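PDB 3P1W: RabGDI protein from Plasmodium falciparum 3D7, which probably acts as a Rab GDP-dissociation inhibitor, binding Rab GTPases and holding back their release of GDP during membrane transport. Local coordinates for residues A[141-146]-A[234-239]; A[165-170]-A[207-212]. One frame throughout, in Å; residues are numbered along the deposited sequence.

Contact 1. Residues A[141-146]-A[234-239]; sequences HKVPAT and KLYMQS
Ala145 and Met237 bring the two backbones closest, with CA atoms 5.6 Å apart, where the chain leaving strand 138-142 runs past helix 226-243. This is a seam between the beta sheet and the helical domain of the GDI fold: the 87 residues separating the segments include no strand. No direct hydrogen bond crosses it, and the polar links pass through water. One water donates to Val143 O and is 2.7 Å from Tyr236 OH, lying in the plane of the tyrosine ring. A second donates to both Ala145 O and Met237 O, tying the loop to a helix carbonyl. The apolar part centres on the Tyr236 ring. With CG anti to the backbone N (chi1 -171°), this ring reaches out from the helix to the loop. Ala145 CB meets it at the edge, 3.6 Å from Tyr236 CE2, whereas Val143 CG1 approaches its far end obliquely, 3.7 Å from Tyr236 OH. Val213 of helix 203-213 also touches both Val143 and the buried Tyr236. On the next residue, Met237 CG comes to 3.6 Å from Ala145 O, and the bend at chi3 (73°) returns Met237 CE to 3.9 Å from the same oxygen.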
ATOM      1  N   HIS A 141     -17.013 -11.423  -0.917  1.00 22.83           N
ATOM      2  CA  HIS A 141     -16.714 -12.810  -1.239  1.00 23.60           C
ATOM      3  C   HIS A 141     -15.200 -13.053  -1.228  1.00 24.23           C
ATOM      4  O   HIS A 141     -14.424 -12.167  -1.560  1.00 22.24           O
ATOM      5  CB  HIS A 141     -17.261 -13.153  -2.632  1.00 24.82           C
ATOM      6  CG  HIS A 141     -18.651 -12.646  -2.891  1.00 23.82           C
ATOM      7  ND1 HIS A 141     -19.779 -13.425  -2.724  1.00 27.75           N
ATOM      8  CD2 HIS A 141     -19.089 -11.437  -3.323  1.00 24.92           C
ATOM      9  CE1 HIS A 141     -20.851 -12.709  -3.015  1.00 26.91           C
ATOM     10  NE2 HIS A 141     -20.461 -11.499  -3.389  1.00 26.10           N
ATOM     11  N   LYS A 142     -14.798 -14.261  -0.843  1.00 24.53           N
ATOM     12  CA  LYS A 142     -13.413 -14.674  -0.932  1.00 25.95           C
ATOM     13  C   LYS A 142     -12.954 -14.591  -2.361  1.00 25.56           C
ATOM     14  O   LYS A 142     -13.704 -14.941  -3.273  1.00 25.39           O
ATOM     15  CB  LYS A 142     -13.230 -16.111  -0.491  1.00 27.71           C
ATOM     16  CG  LYS A 142     -13.275 -16.334   0.980  1.00 32.14           C
ATOM     17  CD  LYS A 142     -13.165 -17.864   1.237  1.00 38.42           C
ATOM     18  CE  LYS A 142     -12.963 -18.202   2.705  1.00 41.42           C
ATOM     19  NZ  LYS A 142     -12.802 -19.699   2.882  1.00 45.46           N
ATOM     20  N   VAL A 143     -11.742 -14.082  -2.541  1.00 24.86           N
ATOM     21  CA  VAL A 143     -11.117 -13.998  -3.845  1.00 25.02           C
ATOM     22  C   VAL A 143     -10.499 -15.358  -4.168  1.00 27.36           C
ATOM     23  O   VAL A 143      -9.602 -15.802  -3.461  1.00 27.93           O
ATOM     24  CB  VAL A 143     -10.018 -12.946  -3.877  1.00 24.00           C
ATOM     25  CG1 VAL A 143      -9.308 -12.981  -5.217  1.00 24.46           C
ATOM     26  CG2 VAL A 143     -10.621 -11.532  -3.575  1.00 21.39           C
ATOM     27  N   PRO A 144     -10.974 -16.009  -5.238  1.00 28.90           N
ATOM     28  CA  PRO A 144     -10.419 -17.321  -5.575  1.00 30.86           C
ATOM     29  C   PRO A 144      -9.064 -17.181  -6.221  1.00 31.95           C
ATOM     30  O   PRO A 144      -8.855 -16.292  -7.055  1.00 31.51           O
ATOM     31  CB  PRO A 144     -11.443 -17.908  -6.542  1.00 31.98           C
ATOM     32  CG  PRO A 144     -12.153 -16.756  -7.112  1.00 30.71           C
ATOM     33  CD  PRO A 144     -12.071 -15.616  -6.143  1.00 28.52           C
ATOM     34  N   ALA A 145      -8.128 -18.020  -5.791  1.00 33.44           N
ATOM     35  CA  ALA A 145      -6.759 -17.930  -6.274  1.00 34.67           C
ATOM     36  C   ALA A 145      -6.201 -19.243  -6.804  1.00 36.63           C
ATOM     37  O   ALA A 145      -5.061 -19.276  -7.215  1.00 37.39           O
ATOM     38  CB  ALA A 145      -5.855 -17.372  -5.179  1.00 34.36           C
ATOM     39  N   THR A 146      -6.995 -20.310  -6.799  1.00 37.90           N
ATOM     40  CA  THR A 146      -6.593 -21.546  -7.458  1.00 39.87           C
ATOM     41  C   THR A 146      -7.725 -22.028  -8.343  1.00 40.80           C
ATOM     42  O   THR A 146      -8.880 -21.592  -8.201  1.00 38.31           O
ATOM     43  CB  THR A 146      -6.286 -22.655  -6.450  1.00 41.15           C
ATOM     44  OG1 THR A 146      -7.505 -23.050  -5.814  1.00 41.56           O
ATOM     45  CG2 THR A 146      -5.277 -22.189  -5.407  1.00 42.14           C
ATOM     46  N   LYS A 234      -0.511 -14.588 -12.454  1.00 36.19           N
ATOM     47  CA  LYS A 234       0.348 -15.701 -12.036  1.00 38.14           C
ATOM     48  C   LYS A 234       1.074 -15.413 -10.725  1.00 37.01           C
ATOM     49  O   LYS A 234       1.160 -16.276  -9.856  1.00 37.46           O
ATOM     50  CB  LYS A 234       1.369 -16.067 -13.123  1.00 40.10           C
ATOM     51  CG  LYS A 234       1.915 -17.474 -12.931  1.00 45.28           C
ATOM     52  CD  LYS A 234       2.750 -17.946 -14.117  1.00 51.07           C
ATOM     53  CE  LYS A 234       4.038 -17.166 -14.239  1.00 53.76           C
ATOM     54  NZ  LYS A 234       4.788 -17.103 -12.946  1.00 56.41           N
ATOM     55  N   LEU A 235       1.577 -14.194 -10.578  1.00 37.00           N
ATOM     56  CA  LEU A 235       2.271 -13.792  -9.347  1.00 36.63           C
ATOM     57  C   LEU A 235       1.381 -13.866  -8.118  1.00 35.44           C
ATOM     58  O   LEU A 235       1.826 -14.322  -7.064  1.00 36.04           O
ATOM     59  CB  LEU A 235       2.876 -12.393  -9.487  1.00 36.22           C
ATOM     60  CG  LEU A 235       3.791 -11.932  -8.338  1.00 37.87           C
ATOM     61  CD1 LEU A 235       5.140 -12.661  -8.350  1.00 40.32           C
ATOM     62  CD2 LEU A 235       3.993 -10.425  -8.409  1.00 38.19           C
ATOM     63  N   TYR A 236       0.132 -13.410  -8.242  1.00 34.17           N
ATOM     64  CA  TYR A 236      -0.831 -13.530  -7.157  1.00 32.98           C
ATOM     65  C   TYR A 236      -0.964 -15.012  -6.778  1.00 34.79           C
ATOM     66  O   TYR A 236      -0.837 -15.408  -5.606  1.00 33.95           O
ATOM     67  CB  TYR A 236      -2.187 -12.992  -7.608  1.00 31.44           C
ATOM     68  CG  TYR A 236      -3.211 -12.874  -6.524  1.00 29.35           C
ATOM     69  CD1 TYR A 236      -3.419 -11.653  -5.863  1.00 25.85           C
ATOM     70  CD2 TYR A 236      -3.992 -13.956  -6.152  1.00 27.59           C
ATOM     71  CE1 TYR A 236      -4.355 -11.541  -4.856  1.00 25.15           C
ATOM     72  CE2 TYR A 236      -4.943 -13.839  -5.162  1.00 26.27           C
ATOM     73  CZ  TYR A 236      -5.140 -12.628  -4.516  1.00 25.73           C
ATOM     74  OH  TYR A 236      -6.087 -12.525  -3.512  1.00 26.50           O
ATOM     75  N   MET A 237      -1.219 -15.826  -7.795  1.00 36.73           N
ATOM     76  CA  MET A 237      -1.397 -17.267  -7.611  1.00 38.87           C
ATOM     77  C   MET A 237      -0.191 -17.951  -6.944  1.00 40.65           C
ATOM     78  O   MET A 237      -0.372 -18.768  -6.045  1.00 41.23           O
ATOM     79  CB  MET A 237      -1.698 -17.930  -8.955  1.00 40.22           C
ATOM     80  CG  MET A 237      -3.033 -17.521  -9.548  1.00 40.69           C
ATOM     81  SD  MET A 237      -3.288 -18.256 -11.180  1.00 46.73           S
ATOM     82  CE  MET A 237      -3.604 -19.953 -10.723  1.00 44.31           C
ATOM     83  N   GLN A 238       1.020 -17.608  -7.381  1.00 42.10           N
ATOM     84  CA  GLN A 238       2.269 -18.127  -6.777  1.00 44.08           C
ATOM     85  C   GLN A 238       2.460 -17.651  -5.339  1.00 43.92           C
ATOM     86  O   GLN A 238       2.940 -18.411  -4.492  1.00 45.00           O
ATOM     87  CB  GLN A 238       3.486 -17.668  -7.566  1.00 44.59           C
ATOM     88  CG  GLN A 238       3.673 -18.327  -8.923  1.00 47.36           C
ATOM     89  CD  GLN A 238       4.864 -17.760  -9.691  0.50 47.84           C
ATOM     90  OE1 GLN A 238       5.450 -18.444 -10.527  0.50 50.12           O
ATOM     91  NE2 GLN A 238       5.222 -16.509  -9.409  0.50 46.60           N
ATOM     92  N   SER A 239       2.080 -16.395  -5.081  1.00 42.27           N
ATOM     93  CA  SER A 239       2.288 -15.758  -3.781  1.00 41.72           C
ATOM     94  C   SER A 239       1.515 -16.395  -2.622  1.00 42.51           C
ATOM     95  O   SER A 239       1.917 -16.239  -1.469  1.00 41.95           O
ATOM     96  CB  SER A 239       1.957 -14.257  -3.867  1.00 40.35           C
ATOM     97  OG  SER A 239       2.808 -13.590  -4.797  1.00 38.98           O
TER
HETATM   98  O   HOH W   1      -7.047 -14.813  -2.540  1.00 29.77           O
HETATM   99  O   HOH W   2      -2.718 -20.399  -6.461  1.00 50.54           O

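Contact 2. Residues A[165-170]-A[207-212]; sequences KNFYQY and DFLGHA
Three aromatic rings meet around Leu209 without stacking on one another across the two segments. At the edge of Phe208, in the plane of its ring, lies the hydroxyl of Tyr168, with Tyr168 OH 4.0 Å from Phe208 CE1. The rings of Phe167 and Tyr168 each receive a methyl of Leu209 obliquely, neither squarely over a face nor at an edge. The leucine thus divides its branches between consecutive aromatics: Leu209 CD1 lies 3.8 Å from Phe167 CE2, and Leu209 CD2 is 3.7 Å from Tyr168 CE1. That second methyl also packs against the phenol oxygen, at 3.5 Å from Tyr168 OH. Phe167 and Tyr168 reach Leu209 from different starting directions, since Phe167 has its CG anti to the backbone N (chi1 178°) while Tyr168 has its CG anti to the carbonyl carbon (chi1 -82°). Phe167 also meets the ring of Phe199 edge-to-face, and the polar end of Tyr168 is satisfied by a hydrogen bond to Pro144 O.

The axes of segments 165-170 and 207-212 come no closer than 13.6 Å, with their N-to-C directions 38° apart. Even the nearest CA atoms, those of Tyr168 and Leu209, are separated by 10.4 Å, so long side chains bridge the two helices and backbones do not meet. Helix 192-198 supplies further packing through Met192 and Ile195 on Phe167 and Tyr196 on Leu209. This buried aromatic and aliphatic packing between helices forms part of the hydrophobic core of what is probably the helical domain, as in other Rab GDI proteins.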
ATOM      1  N   LYS A 165     -12.090 -21.771 -13.881  1.00 43.12           N
ATOM      2  CA  LYS A 165     -11.168 -22.871 -13.561  1.00 44.18           C
ATOM      3  C   LYS A 165     -10.194 -23.066 -14.716  1.00 45.12           C
ATOM      4  O   LYS A 165      -8.995 -23.189 -14.498  1.00 45.04           O
ATOM      5  CB  LYS A 165     -11.901 -24.187 -13.249  1.00 45.78           C
ATOM      6  CG  LYS A 165     -10.953 -25.416 -13.059  1.00 48.64           C
ATOM      7  CD  LYS A 165     -11.654 -26.808 -13.126  1.00 52.62           C
ATOM      8  CE  LYS A 165     -12.403 -27.087 -14.450  1.00 54.83           C
ATOM      9  NZ  LYS A 165     -11.853 -28.210 -15.310  1.00 56.48           N
ATOM     10  N   ASN A 166     -10.715 -23.073 -15.940  1.00 46.59           N
ATOM     11  CA  ASN A 166      -9.893 -23.264 -17.137  1.00 47.72           C
ATOM     12  C   ASN A 166      -8.895 -22.119 -17.288  1.00 46.14           C
ATOM     13  O   ASN A 166      -7.727 -22.328 -17.638  1.00 46.07           O
ATOM     14  CB  ASN A 166     -10.767 -23.379 -18.398  1.00 49.21           C
ATOM     15  CG  ASN A 166     -11.595 -24.671 -18.439  1.00 52.21           C
ATOM     16  OD1 ASN A 166     -11.162 -25.731 -17.969  1.00 53.73           O
ATOM     17  ND2 ASN A 166     -12.794 -24.585 -19.023  1.00 53.00           N
ATOM     18  N   PHE A 167      -9.348 -20.906 -16.989  1.00 43.75           N
ATOM     19  CA  PHE A 167      -8.475 -19.743 -17.049  1.00 42.53           C
ATOM     20  C   PHE A 167      -7.330 -19.869 -16.049  1.00 41.99           C
ATOM     21  O   PHE A 167      -6.175 -19.683 -16.398  1.00 42.37           O
ATOM     22  CB  PHE A 167      -9.275 -18.466 -16.804  1.00 40.95           C
ATOM     23  CG  PHE A 167      -8.440 -17.230 -16.802  1.00 39.59           C
ATOM     24  CD1 PHE A 167      -7.809 -16.814 -17.959  1.00 40.38           C
ATOM     25  CD2 PHE A 167      -8.286 -16.481 -15.648  1.00 38.31           C
ATOM     26  CE1 PHE A 167      -7.027 -15.663 -17.973  1.00 41.12           C
ATOM     27  CE2 PHE A 167      -7.507 -15.325 -15.660  1.00 36.51           C
ATOM     28  CZ  PHE A 167      -6.875 -14.930 -16.833  1.00 38.87           C
ATOM     29  N   TYR A 168      -7.645 -20.189 -14.801  1.00 41.75           N
ATOM     30  CA  TYR A 168      -6.600 -20.356 -13.795  1.00 41.15           C
ATOM     31  C   TYR A 168      -5.632 -21.493 -14.135  1.00 43.05           C
ATOM     32  O   TYR A 168      -4.435 -21.373 -13.910  1.00 43.47           O
ATOM     33  CB  TYR A 168      -7.197 -20.553 -12.406  1.00 40.25           C
ATOM     34  CG  TYR A 168      -7.596 -19.260 -11.696  1.00 38.45           C
ATOM     35  CD1 TYR A 168      -7.286 -17.998 -12.215  1.00 39.50           C
ATOM     36  CD2 TYR A 168      -8.218 -19.307 -10.471  1.00 38.79           C
ATOM     37  CE1 TYR A 168      -7.637 -16.827 -11.525  1.00 38.66           C
ATOM     38  CE2 TYR A 168      -8.571 -18.165  -9.788  1.00 37.89           C
ATOM     39  CZ  TYR A 168      -8.283 -16.925 -10.303  1.00 37.91           C
ATOM     40  OH  TYR A 168      -8.648 -15.788  -9.576  1.00 34.79           O
ATOM     41  N   GLN A 169      -6.149 -22.593 -14.664  1.00 44.18           N
ATOM     42  CA  GLN A 169      -5.283 -23.680 -15.124  1.00 46.02           C
ATOM     43  C   GLN A 169      -4.304 -23.178 -16.186  1.00 46.95           C
ATOM     44  O   GLN A 169      -3.101 -23.405 -16.076  1.00 48.39           O
ATOM     45  CB  GLN A 169      -6.108 -24.867 -15.632  0.50 47.17           C
ATOM     46  CG  GLN A 169      -6.759 -25.658 -14.517  0.50 46.29           C
ATOM     47  CD  GLN A 169      -7.610 -26.803 -15.035  0.50 46.54           C
ATOM     48  OE1 GLN A 169      -7.606 -27.097 -16.226  0.50 47.39           O
ATOM     49  NE2 GLN A 169      -8.343 -27.450 -14.142  0.50 45.53           N
ATOM     50  N   TYR A 170      -4.823 -22.465 -17.181  1.00 47.01           N
ATOM     51  CA  TYR A 170      -3.987 -21.855 -18.223  1.00 47.64           C
ATOM     52  C   TYR A 170      -2.891 -20.961 -17.652  1.00 46.64           C
ATOM     53  O   TYR A 170      -1.719 -21.124 -17.994  1.00 46.69           O
ATOM     54  CB  TYR A 170      -4.853 -21.046 -19.193  1.00 47.33           C
ATOM     55  CG  TYR A 170      -4.085 -20.349 -20.312  1.00 47.83           C
ATOM     56  CD1 TYR A 170      -3.538 -21.074 -21.374  1.00 49.40           C
ATOM     57  CD2 TYR A 170      -3.956 -18.967 -20.333  1.00 45.74           C
ATOM     58  CE1 TYR A 170      -2.850 -20.427 -22.414  1.00 49.46           C
ATOM     59  CE2 TYR A 170      -3.275 -18.313 -21.357  1.00 46.60           C
ATOM     60  CZ  TYR A 170      -2.728 -19.051 -22.401  1.00 48.91           C
ATOM     61  OH  TYR A 170      -2.059 -18.379 -23.403  1.00 48.95           O
ATOM     62  N   ASP A 207     -14.023  -8.090 -13.731  1.00 28.12           N
ATOM     63  CA  ASP A 207     -13.944  -7.130 -12.636  1.00 27.39           C
ATOM     64  C   ASP A 207     -13.076  -7.592 -11.484  1.00 25.59           C
ATOM     65  O   ASP A 207     -12.168  -6.853 -11.077  1.00 24.17           O
ATOM     66  CB  ASP A 207     -15.332  -6.820 -12.091  1.00 28.21           C
ATOM     67  CG  ASP A 207     -16.180  -6.051 -13.059  1.00 31.66           C
ATOM     68  OD1 ASP A 207     -15.623  -5.532 -14.054  1.00 33.87           O
ATOM     69  OD2 ASP A 207     -17.417  -5.989 -12.816  1.00 33.64           O
ATOM     70  N   PHE A 208     -13.344  -8.777 -10.923  1.00 24.62           N
ATOM     71  CA  PHE A 208     -12.550  -9.199  -9.754  1.00 24.07           C
ATOM     72  C   PHE A 208     -11.167  -9.679 -10.168  1.00 24.19           C
ATOM     73  O   PHE A 208     -10.201  -9.507  -9.417  1.00 22.22           O
ATOM     74  CB  PHE A 208     -13.272 -10.209  -8.839  1.00 24.64           C
ATOM     75  CG  PHE A 208     -13.224 -11.648  -9.317  1.00 26.30           C
ATOM     76  CD1 PHE A 208     -12.074 -12.407  -9.161  1.00 29.41           C
ATOM     77  CD2 PHE A 208     -14.349 -12.246  -9.862  1.00 30.20           C
ATOM     78  CE1 PHE A 208     -12.037 -13.735  -9.583  1.00 31.13           C
ATOM     79  CE2 PHE A 208     -14.320 -13.569 -10.281  1.00 30.33           C
ATOM     80  CZ  PHE A 208     -13.165 -14.309 -10.147  1.00 30.16           C
ATOM     81  N   LEU A 209     -11.047 -10.275 -11.357  1.00 24.61           N
ATOM     82  CA  LEU A 209      -9.698 -10.639 -11.827  1.00 25.64           C
ATOM     83  C   LEU A 209      -8.783  -9.427 -11.948  1.00 24.54           C
ATOM     84  O   LEU A 209      -7.638  -9.461 -11.506  1.00 24.29           O
ATOM     85  CB  LEU A 209      -9.753 -11.381 -13.162  1.00 26.58           C
ATOM     86  CG  LEU A 209     -10.294 -12.798 -13.007  1.00 29.50           C
ATOM     87  CD1 LEU A 209     -10.568 -13.432 -14.360  1.00 30.71           C
ATOM     88  CD2 LEU A 209      -9.315 -13.608 -12.189  1.00 30.75           C
ATOM     89  N   GLY A 210      -9.276  -8.370 -12.572  1.00 24.60           N
ATOM     90  CA  GLY A 210      -8.466  -7.190 -12.807  1.00 24.01           C
ATOM     91  C   GLY A 210      -8.117  -6.428 -11.533  1.00 23.14           C
ATOM     92  O   GLY A 210      -6.964  -6.009 -11.346  1.00 23.68           O
ATOM     93  N   HIS A 211      -9.117  -6.239 -10.680  1.00 22.17           N
ATOM     94  CA  HIS A 211      -8.988  -5.384  -9.522  1.00 21.71           C
ATOM     95  C   HIS A 211      -8.478  -6.117  -8.289  1.00 20.60           C
ATOM     96  O   HIS A 211      -7.745  -5.531  -7.511  1.00 20.37           O
ATOM     97  CB  HIS A 211     -10.311  -4.682  -9.235  1.00 21.23           C
ATOM     98  CG  HIS A 211     -10.693  -3.692 -10.290  1.00 23.44           C
ATOM     99  ND1 HIS A 211     -10.738  -2.331 -10.057  1.00 23.79           N
ATOM    100  CD2 HIS A 211     -10.954  -3.859 -11.609  1.00 25.58           C
ATOM    101  CE1 HIS A 211     -11.081  -1.713 -11.177  1.00 25.14           C
ATOM    102  NE2 HIS A 211     -11.190  -2.613 -12.140  1.00 25.35           N
ATOM    103  N   ALA A 212      -8.837  -7.388  -8.120  1.00 20.97           N
ATOM    104  CA  ALA A 212      -8.538  -8.114  -6.875  1.00 20.79           C
ATOM    105  C   ALA A 212      -7.466  -9.203  -7.004  1.00 21.87           C
ATOM    106  O   ALA A 212      -7.001  -9.720  -5.990  1.00 22.29           O
ATOM    107  CB  ALA A 212      -9.852  -8.714  -6.284  1.00 21.42           C
TER

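Contact 2 is nested in the chain inside the loop closed by contact 1, and their centres lie only about 8 Å apart. The direct polar joint between them is short, with Pro144 O 2.6 Å from Tyr168 OH, which connects the loop at 141-146 to helix 158-173. Packing adds three further connections: Thr146 O is 3.3 Å from Tyr168 CD2, Met237 CE is 3.6 Å from Tyr168 O, and Tyr236 CE1 is 3.4 Å from Ala212 O. Segment 234-239 therefore touches both helices of contact 2. Together these distances show that the two contacts adjoin, and most of their touching residues are buried; contact 1 joins the helical domain to the sheet and contact 2 lies within the helices themselves.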